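Local coordinates for Baccell_00875 (Bacteroides cellulosilyticus DSM 14838, PDB 5NO8), which probably acts as a polysaccharide lyase that removes L-rhamnose caps from complex arabinogalactan proteins by cleaving their link to glucuronic acid, at residues F489-I492 against G493-V496; L190-D194 against G195-N199. One frame throughout, in Å; residues are numbered along the deposited sequence.

In the fold
The two contacts illustrate how a chain changes direction between regular elements, once in each half of this lyase. Contact 2 comes first along the chain, where strand 187-194 of an antiparallel sheet runs out and the loop crosses toward strand 199-203, which belongs to a separate mixed sheet. Contact 1 follows some 290 residues later, in the loop between helices 469-485 and 496-505 of the helical region. Their centres lie 41 Å apart, on opposite sides of the chain's centre, and the nearest atoms are about 27 Å apart, so neither touches the other. Each is therefore a local turn serving its own part of the fold, beta-rich or helical.

Contact 1. Residues F489-I492 against G493-V496; sequences FYAI and GIPV
Ile494 folds back over Ala491, three residues earlier, closing a tight bend in the chain. From its CB the longer branch leaves through CG1, which lies anti to the carbonyl carbon (chi1 -65°) and is thereby sent back along the preceding chain: Ile494 CG1 rests 3.8 Å from Ala491 CB and already lies 3.6 Å from Ala491 O. The extended second torsion (chi2 162°) then carries the tip further along the same route, so that Ile494 CD1 stays at that same distance from Ala491 O and comes within 4.2 Å of Phe489 O. A water spans the mouth of this bend, 2.8 Å from Ala491 O, to which it donates, and 3.2 Å from Ile494 N, whose proton it accepts. Gly493 forms the apex with a positive phi of 66°, where a side chain would run into Ile492 O; its own N-H is bonded to Gln550. With an alanine in place of Ile494, CG1 and CD1 would be missing and a gap would probably open beside Ala491 CB and its carbonyl oxygen. Next, Pro495 centres an inverse gamma turn, in which Val496 N bonds to Ile494 O, and occupies the N-cap of helix 496-505. Around the bend, Met452 of helix 448-465 meets both Ala491 and Ile494, while Phe551 of helix 542-559 and Phe519 of helix 509-529 also pack against Ile494.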
ATOM      1  N   PHE A 489      -9.020 -19.446  10.462  1.00 34.77           N
ATOM      2  CA  PHE A 489      -8.152 -18.291  10.732  1.00 33.45           C
ATOM      3  C   PHE A 489      -7.456 -17.957   9.406  1.00 31.37           C
ATOM      4  O   PHE A 489      -6.833 -18.828   8.788  1.00 30.39           O
ATOM      5  CB  PHE A 489      -7.141 -18.622  11.840  1.00 35.53           C
ATOM      6  CG  PHE A 489      -6.456 -17.414  12.463  1.00 37.36           C
ATOM      7  CD1 PHE A 489      -5.433 -16.730  11.786  1.00 38.16           C
ATOM      8  CD2 PHE A 489      -6.776 -17.003  13.754  1.00 37.86           C
ATOM      9  CE1 PHE A 489      -4.786 -15.645  12.374  1.00 37.64           C
ATOM     10  CE2 PHE A 489      -6.128 -15.930  14.349  1.00 38.25           C
ATOM     11  CZ  PHE A 489      -5.134 -15.239  13.657  1.00 39.94           C
ATOM     12  N   TYR A 490      -7.551 -16.699   8.981  1.00 30.11           N
ATOM     13  CA  TYR A 490      -7.017 -16.252   7.694  1.00 28.18           C
ATOM     14  C   TYR A 490      -5.560 -15.826   7.872  1.00 28.50           C
ATOM     15  O   TYR A 490      -5.191 -14.649   7.697  1.00 31.77           O
ATOM     16  CB  TYR A 490      -7.845 -15.106   7.138  1.00 28.20           C
ATOM     17  CG  TYR A 490      -9.192 -15.515   6.592  1.00 27.61           C
ATOM     18  CD1 TYR A 490     -10.195 -16.031   7.421  1.00 26.82           C
ATOM     19  CD2 TYR A 490      -9.467 -15.381   5.244  1.00 27.14           C
ATOM     20  CE1 TYR A 490     -11.429 -16.412   6.889  1.00 27.73           C
ATOM     21  CE2 TYR A 490     -10.696 -15.751   4.704  1.00 28.32           C
ATOM     22  CZ  TYR A 490     -11.680 -16.270   5.533  1.00 27.46           C
ATOM     23  OH  TYR A 490     -12.899 -16.624   4.963  1.00 27.49           O
ATOM     24  N   ALA A 491      -4.719 -16.796   8.168  1.00 23.89           N
ATOM     25  CA  ALA A 491      -3.329 -16.507   8.520  1.00 24.24           C
ATOM     26  C   ALA A 491      -2.555 -16.198   7.244  1.00 22.24           C
ATOM     27  O   ALA A 491      -2.893 -16.700   6.179  1.00 22.16           O
ATOM     28  CB  ALA A 491      -2.709 -17.705   9.225  1.00 24.30           C
ATOM     29  N   ILE A 492      -1.493 -15.405   7.391  1.00 22.29           N
ATOM     30  CA  ILE A 492      -0.643 -15.034   6.282  1.00 22.37           C
ATOM     31  C   ILE A 492       0.416 -16.123   6.038  1.00 21.57           C
ATOM     32  O   ILE A 492       1.130 -16.542   6.964  1.00 23.06           O
ATOM     33  CB  ILE A 492       0.074 -13.705   6.559  1.00 23.11           C
ATOM     34  CG1 ILE A 492      -0.952 -12.571   6.729  1.00 23.75           C
ATOM     35  CG2 ILE A 492       1.046 -13.393   5.416  1.00 23.89           C
ATOM     36  CD1 ILE A 492      -0.414 -11.399   7.511  1.00 25.25           C
ATOM     37  N   GLY A 493       0.522 -16.549   4.787  1.00 21.31           N
ATOM     38  CA  GLY A 493       1.574 -17.462   4.374  1.00 22.69           C
ATOM     39  C   GLY A 493       1.426 -18.824   5.027  1.00 23.64           C
ATOM     40  O   GLY A 493       2.395 -19.386   5.540  1.00 24.60           O
ATOM     41  N   ILE A 494       0.204 -19.352   5.031  1.00 23.76           N
ATOM     42  CA  ILE A 494      -0.008 -20.722   5.501  1.00 24.58           C
ATOM     43  C   ILE A 494       0.816 -21.582   4.530  1.00 24.09           C
ATOM     44  O   ILE A 494       0.592 -21.505   3.330  1.00 22.88           O
ATOM     45  CB  ILE A 494      -1.494 -21.108   5.451  1.00 26.12           C
ATOM     46  CG1 ILE A 494      -2.292 -20.235   6.437  1.00 27.47           C
ATOM     47  CG2 ILE A 494      -1.661 -22.593   5.774  1.00 26.31           C
ATOM     48  CD1 ILE A 494      -3.785 -20.220   6.178  1.00 28.71           C
ATOM     49  N   PRO A 495       1.811 -22.339   5.036  1.00 24.73           N
ATOM     50  CA  PRO A 495       2.742 -23.021   4.125  1.00 24.83           C
ATOM     51  C   PRO A 495       2.208 -24.348   3.528  1.00 26.48           C
ATOM     52  O   PRO A 495       2.723 -25.431   3.838  1.00 27.63           O
ATOM     53  CB  PRO A 495       3.977 -23.234   5.009  1.00 24.62           C
ATOM     54  CG  PRO A 495       3.415 -23.392   6.377  1.00 25.58           C
ATOM     55  CD  PRO A 495       2.234 -22.473   6.446  1.00 24.79           C
ATOM     56  N   VAL A 496       1.202 -24.250   2.664  1.00 26.16           N
ATOM     57  CA  VAL A 496       0.523 -25.427   2.114  1.00 26.43           C
ATOM     58  C   VAL A 496       1.435 -26.288   1.228  1.00 26.89           C
ATOM     59  O   VAL A 496       1.657 -27.465   1.498  1.00 25.92           O
ATOM     60  CB  VAL A 496      -0.756 -25.025   1.344  1.00 27.20           C
ATOM     61  CG1 VAL A 496      -1.400 -26.211   0.636  1.00 26.60           C
ATOM     62  CG2 VAL A 496      -1.754 -24.358   2.279  1.00 27.62           C
TER
HETATM   63  O   HOH W   1      -2.310 -17.855   3.715  1.00 31.84           O

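Contact 2. Residues L190-D194 against G195-N199; sequences LVVTD and GAIRN
Val192, near the end of strand 187-194, meets Ile197 in the loop that follows, their branches crossing at a slant with Val192 CG2 3.9 Å from Ile197 CG1. The other methyl of Val192 does a different job: with CG1 anti to the backbone N (chi1 170°) and beside its own carbonyl carbon, it is directed along the outgoing chain and lies 3.6 Å from Gly195 O. One valine thus packs on the turn with one methyl and, with the other, on the isoleucine two residues beyond it. Gly195 makes the turn with a positive phi of 72°, a conformation in which a beta carbon would crowd Asp194 O. Alongside, Asp194 CG lies anti to the backbone N and beside the carbonyl carbon, which puts Asp194 OD1 3.1 Å from Gly195 N, while OD2 is hydrogen-bonded to Ser234 OG.

In the next shell, the backbone of Val192 is paired with Ala174, and the side chain of Ile197 touches that same alanine as well as Leu220 of strand 217-221. Thr193 OG1 bonds to the carboxylate of Glu236, and Thr193 and Asp194 both face that residue across the antiparallel pair with strand 232-242, a classic beta bulge; the glycine turn beyond it begins the connection from this sheet to the mixed sheet that contains strand 199-203.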
ATOM      1  N   LEU A 190     -11.994  11.005 -10.333  1.00 14.35           N
ATOM      2  CA  LEU A 190     -11.767  12.438 -10.271  1.00 13.91           C
ATOM      3  C   LEU A 190     -10.571  12.670 -11.168  1.00 14.32           C
ATOM      4  O   LEU A 190      -9.526  12.057 -10.940  1.00 13.34           O
ATOM      5  CB  LEU A 190     -11.453  12.889  -8.844  1.00 13.99           C
ATOM      6  CG  LEU A 190     -11.158  14.386  -8.624  1.00 14.05           C
ATOM      7  CD1 LEU A 190     -11.408  14.762  -7.170  1.00 14.25           C
ATOM      8  CD2 LEU A 190      -9.715  14.764  -8.996  1.00 14.27           C
ATOM      9  N   VAL A 191     -10.743  13.522 -12.179  1.00 13.52           N
ATOM     10  CA  VAL A 191      -9.699  13.842 -13.133  1.00 13.66           C
ATOM     11  C   VAL A 191      -9.483  15.343 -13.117  1.00 13.43           C
ATOM     12  O   VAL A 191     -10.431  16.109 -13.363  1.00 12.83           O
ATOM     13  CB  VAL A 191     -10.060  13.348 -14.536  1.00 13.48           C
ATOM     14  CG1 VAL A 191      -9.138  13.933 -15.612  1.00 14.57           C
ATOM     15  CG2 VAL A 191      -9.987  11.834 -14.554  1.00 14.29           C
ATOM     16  N   VAL A 192      -8.246  15.749 -12.840  1.00 13.04           N
ATOM     17  CA  VAL A 192      -7.888  17.183 -12.882  1.00 13.64           C
ATOM     18  C   VAL A 192      -7.798  17.630 -14.341  1.00 14.37           C
ATOM     19  O   VAL A 192      -7.103  17.033 -15.191  1.00 13.96           O
ATOM     20  CB  VAL A 192      -6.561  17.467 -12.133  1.00 14.18           C
ATOM     21  CG1 VAL A 192      -6.051  18.899 -12.375  1.00 14.37           C
ATOM     22  CG2 VAL A 192      -6.707  17.143 -10.669  1.00 14.31           C
ATOM     23  N   THR A 193      -8.504  18.715 -14.643  1.00 14.76           N
ATOM     24  CA  THR A 193      -8.535  19.274 -15.994  1.00 14.99           C
ATOM     25  C   THR A 193      -8.001  20.680 -16.121  1.00 15.30           C
ATOM     26  O   THR A 193      -7.762  21.108 -17.227  1.00 16.70           O
ATOM     27  CB  THR A 193      -9.974  19.238 -16.550  1.00 16.40           C
ATOM     28  OG1 THR A 193     -10.891  19.836 -15.612  1.00 16.92           O
ATOM     29  CG2 THR A 193     -10.377  17.783 -16.776  1.00 18.07           C
ATOM     30  N   ASP A 194      -7.798  21.398 -15.023  1.00 14.49           N
ATOM     31  CA  ASP A 194      -7.088  22.655 -15.072  1.00 15.65           C
ATOM     32  C   ASP A 194      -6.345  22.783 -13.746  1.00 13.74           C
ATOM     33  O   ASP A 194      -6.821  22.312 -12.727  1.00 12.90           O
ATOM     34  CB  ASP A 194      -8.058  23.831 -15.306  1.00 17.72           C
ATOM     35  CG  ASP A 194      -7.341  25.120 -15.690  1.00 22.15           C
ATOM     36  OD1 ASP A 194      -6.206  25.075 -16.228  1.00 24.16           O
ATOM     37  OD2 ASP A 194      -7.918  26.204 -15.482  1.00 24.83           O
ATOM     38  N   GLY A 195      -5.173  23.405 -13.773  1.00 13.35           N
ATOM     39  CA  GLY A 195      -4.299  23.470 -12.599  1.00 12.33           C
ATOM     40  C   GLY A 195      -3.673  22.112 -12.314  1.00 12.35           C
ATOM     41  O   GLY A 195      -3.520  21.290 -13.225  1.00 12.67           O
ATOM     42  N   ALA A 196      -3.292  21.889 -11.068  1.00 12.65           N
ATOM     43  CA  ALA A 196      -2.499  20.719 -10.698  1.00 13.21           C
ATOM     44  C   ALA A 196      -2.697  20.307  -9.256  1.00 13.62           C
ATOM     45  O   ALA A 196      -3.043  21.130  -8.401  1.00 13.91           O
ATOM     46  CB  ALA A 196      -1.029  20.986 -10.963  1.00 13.16           C
ATOM     47  N   ILE A 197      -2.461  19.025  -9.001  1.00 12.94           N
ATOM     48  CA  ILE A 197      -2.372  18.503  -7.642  1.00 13.46           C
ATOM     49  C   ILE A 197      -0.973  17.905  -7.510  1.00 13.73           C
ATOM     50  O   ILE A 197      -0.574  17.032  -8.295  1.00 14.32           O
ATOM     51  CB  ILE A 197      -3.468  17.466  -7.328  1.00 13.17           C
ATOM     52  CG1 ILE A 197      -4.853  18.108  -7.325  1.00 13.88           C
ATOM     53  CG2 ILE A 197      -3.215  16.751  -5.992  1.00 12.76           C
ATOM     54  CD1 ILE A 197      -5.041  19.203  -6.295  1.00 13.88           C
ATOM     55  N   ARG A 198      -0.223  18.404  -6.535  1.00 13.34           N
ATOM     56  CA  ARG A 198       1.175  18.020  -6.347  1.00 14.49           C
ATOM     57  C   ARG A 198       1.407  16.942  -5.298  1.00 13.06           C
ATOM     58  O   ARG A 198       2.457  16.321  -5.270  1.00 12.49           O
ATOM     59  CB  ARG A 198       2.038  19.234  -6.025  1.00 16.52           C
ATOM     60  CG  ARG A 198       1.780  19.785  -4.642  1.00 17.97           C
ATOM     61  CD  ARG A 198       2.921  20.537  -3.986  1.00 19.01           C
ATOM     62  NE  ARG A 198       2.371  21.188  -2.774  1.00 19.96           N
ATOM     63  CZ  ARG A 198       2.418  20.715  -1.521  1.00 22.32           C
ATOM     64  NH1 ARG A 198       3.044  19.575  -1.215  1.00 21.81           N
ATOM     65  NH2 ARG A 198       1.837  21.413  -0.523  1.00 22.97           N
ATOM     66  N   ASN A 199       0.464  16.775  -4.373  1.00 12.08           N
ATOM     67  CA  ASN A 199       0.606  15.787  -3.317  1.00 12.58           C
ATOM     68  C   ASN A 199      -0.718  15.650  -2.587  1.00 12.25           C
ATOM     69  O   ASN A 199      -1.722  16.210  -3.007  1.00 11.64           O
ATOM     70  CB  ASN A 199       1.712  16.206  -2.321  1.00 12.02           C
ATOM     71  CG  ASN A 199       2.531  15.019  -1.863  1.00 12.70           C
ATOM     72  OD1 ASN A 199       1.969  13.984  -1.567  1.00 12.35           O
ATOM     73  ND2 ASN A 199       3.874  15.167  -1.838  1.00 12.89           N
TER